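Local atomic coordinates of putative arsenate reductase (Streptococcus mutans UA159, PDB entry 3FZ4), a protein that probably acts as a thiol-dependent oxidoreductase of the ArsC family, perhaps reducing arsenate to arsenite. Residues T6-P11 with L99-G104. The protein carries 1 engineered substitution. Sequence-based numbering, arbitrary orientation. Where two conformers were deposited one is given.
Sequences TFYEYP and LLVKEG. Engineered in segment 99-104: Gly-104 (natural residue Asp).
With CG of Tyr-8 turned beside its backbone N (chi1 -75°) and CG2 of Val-101 beside its N, the tyrosine ring stays over its own strand, running back toward Thr-6, and the valine methyl sits at the ring's edge, near the ring plane, Tyr-8 CE2 to Val-101 CG2 4.1 Å. Strands 6-9 and 99-102 are the antiparallel central pair of the mixed sheet in this thioredoxin-like ArsC fold. Thr-6 and Val-101 form one hydrogen-bonded pair, joined by Thr-6 N to Val-101 O at 2.8 Å and Val-101 N to Thr-6 O. Tyr-8 and Leu-99 form the next: Tyr-8 N reaches Leu-99 O at 2.9 Å, whereas the return bond from Leu-99 N to Tyr-8 O is longer, 3.2 Å, and uses a carbonyl lone pair. Between them, the non-hydrogen-bonded pair Phe-7 and Leu-100 faces the other side of the sheet, with Leu-100 CD1 4.2 Å from Phe-7 CD1. There the Phe-7 ring packs against Ala-19 and Leu-23 of helix 14-26, at whose start the Cys-13–Cys-16 disulfide lies, and Leu-100 lies close to the bound sodium ion. Past the strand end, one water spans the gap, 3.0 Å from Thr-6 OG1 and accepting the N-H of the engineered Gly-104.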
# COMPACT_ATOMS: atom_id res chain seq x y z
N THR A 6 -7.30 -4.13 -7.11
CA THR A 6 -6.25 -4.96 -6.51
C THR A 6 -6.13 -4.55 -5.02
O THR A 6 -6.09 -3.35 -4.71
CB THR A 6 -4.92 -4.79 -7.23
OG1 THR A 6 -5.15 -5.07 -8.62
CG2 THR A 6 -3.90 -5.70 -6.70
N PHE A 7 -6.15 -5.55 -4.15
CA PHE A 7 -6.14 -5.35 -2.70
C PHE A 7 -4.88 -6.00 -2.14
O PHE A 7 -4.74 -7.22 -2.18
CB PHE A 7 -7.41 -5.99 -2.11
CG PHE A 7 -7.49 -5.94 -0.62
CD1 PHE A 7 -7.63 -4.71 0.06
CD2 PHE A 7 -7.44 -7.13 0.12
CE1 PHE A 7 -7.74 -4.70 1.47
CE2 PHE A 7 -7.56 -7.12 1.52
CZ PHE A 7 -7.67 -5.91 2.19
N TYR A 8 -3.95 -5.17 -1.67
CA TYR A 8 -2.71 -5.68 -1.09
C TYR A 8 -2.86 -5.83 0.41
O TYR A 8 -3.26 -4.88 1.10
CB TYR A 8 -1.56 -4.75 -1.39
CG TYR A 8 -1.07 -4.82 -2.79
CD1 TYR A 8 -0.10 -5.74 -3.13
CD2 TYR A 8 -1.55 -3.96 -3.78
CE1 TYR A 8 0.35 -5.86 -4.43
CE2 TYR A 8 -1.05 -4.04 -5.10
CZ TYR A 8 -0.11 -5.01 -5.40
OH TYR A 8 0.38 -5.14 -6.69
N GLU A 9 -2.54 -7.01 0.93
CA GLU A 9 -2.83 -7.35 2.33
C GLU A 9 -1.73 -8.25 2.86
O GLU A 9 -0.81 -8.62 2.15
CB GLU A 9 -4.19 -8.05 2.44
CG GLU A 9 -4.27 -9.33 1.61
CD GLU A 9 -5.43 -10.21 2.01
OE1 GLU A 9 -5.93 -10.03 3.13
OE2 GLU A 9 -5.82 -11.06 1.22
N TYR A 10 -1.85 -8.63 4.13
CA TYR A 10 -0.91 -9.52 4.80
C TYR A 10 -1.69 -10.28 5.88
O TYR A 10 -2.60 -9.71 6.45
CB TYR A 10 0.21 -8.66 5.39
CG TYR A 10 1.34 -9.46 5.97
CD1 TYR A 10 2.16 -10.26 5.16
CD2 TYR A 10 1.62 -9.39 7.33
CE1 TYR A 10 3.21 -11.03 5.73
CE2 TYR A 10 2.67 -10.12 7.89
CZ TYR A 10 3.46 -10.93 7.09
OH TYR A 10 4.48 -11.66 7.66
N PRO A 11 -1.32 -11.55 6.18
CA PRO A 11 -2.13 -12.30 7.17
C PRO A 11 -2.15 -11.68 8.56
O PRO A 11 -3.23 -11.66 9.18
CB PRO A 11 -1.43 -13.67 7.22
CG PRO A 11 -0.88 -13.81 5.81
CD PRO A 11 -0.31 -12.43 5.55
N LEU A 99 -3.45 -1.74 0.82
CA LEU A 99 -3.54 -0.80 -0.30
C LEU A 99 -4.67 -1.26 -1.19
O LEU A 99 -4.87 -2.46 -1.39
CB LEU A 99 -2.30 -0.82 -1.17
CG LEU A 99 -0.97 -0.59 -0.51
CD1 LEU A 99 0.16 -0.84 -1.52
CD2 LEU A 99 -0.88 0.83 0.06
N LEU A 100 -5.45 -0.29 -1.67
CA LEU A 100 -6.47 -0.54 -2.68
C LEU A 100 -6.10 0.22 -3.94
O LEU A 100 -5.81 1.41 -3.88
CB LEU A 100 -7.85 -0.16 -2.15
CG LEU A 100 -9.03 -0.64 -2.99
CD1 LEU A 100 -9.15 -2.15 -2.92
CD2 LEU A 100 -10.32 0.03 -2.56
N VAL A 101 -6.06 -0.51 -5.04
CA VAL A 101 -5.54 -0.03 -6.32
C VAL A 101 -6.60 -0.30 -7.36
O VAL A 101 -7.19 -1.37 -7.39
CB VAL A 101 -4.22 -0.74 -6.64
CG1 VAL A 101 -3.64 -0.28 -7.98
CG2 VAL A 101 -3.21 -0.53 -5.52
N LYS A 102 -6.86 0.68 -8.23
CA LYS A 102 -7.86 0.53 -9.29
C LYS A 102 -7.19 0.77 -10.62
O LYS A 102 -6.68 1.86 -10.88
CB LYS A 102 -9.05 1.47 -9.12
CG LYS A 102 -10.24 1.14 -10.03
CD LYS A 102 -11.46 2.00 -9.71
CE LYS A 102 -11.18 3.50 -9.99
NZ LYS A 102 -12.41 4.36 -9.93
N GLU A 103 -7.18 -0.26 -11.46
CA GLU A 103 -6.53 -0.16 -12.78
C GLU A 103 -5.13 0.44 -12.66
O GLU A 103 -4.73 1.33 -13.41
CB GLU A 103 -7.40 0.59 -13.80
CG GLU A 103 -8.76 -0.07 -13.95
CD GLU A 103 -9.69 0.55 -14.99
OE1 GLU A 103 -9.80 1.79 -15.08
OE2 GLU A 103 -10.35 -0.24 -15.70
N GLY A 104 -4.38 -0.04 -11.67
CA GLY A 104 -3.00 0.41 -11.51
C GLY A 104 -2.80 1.69 -10.72
O GLY A 104 -1.67 2.04 -10.43
O HOH W 1 -5.24 -2.57 -10.23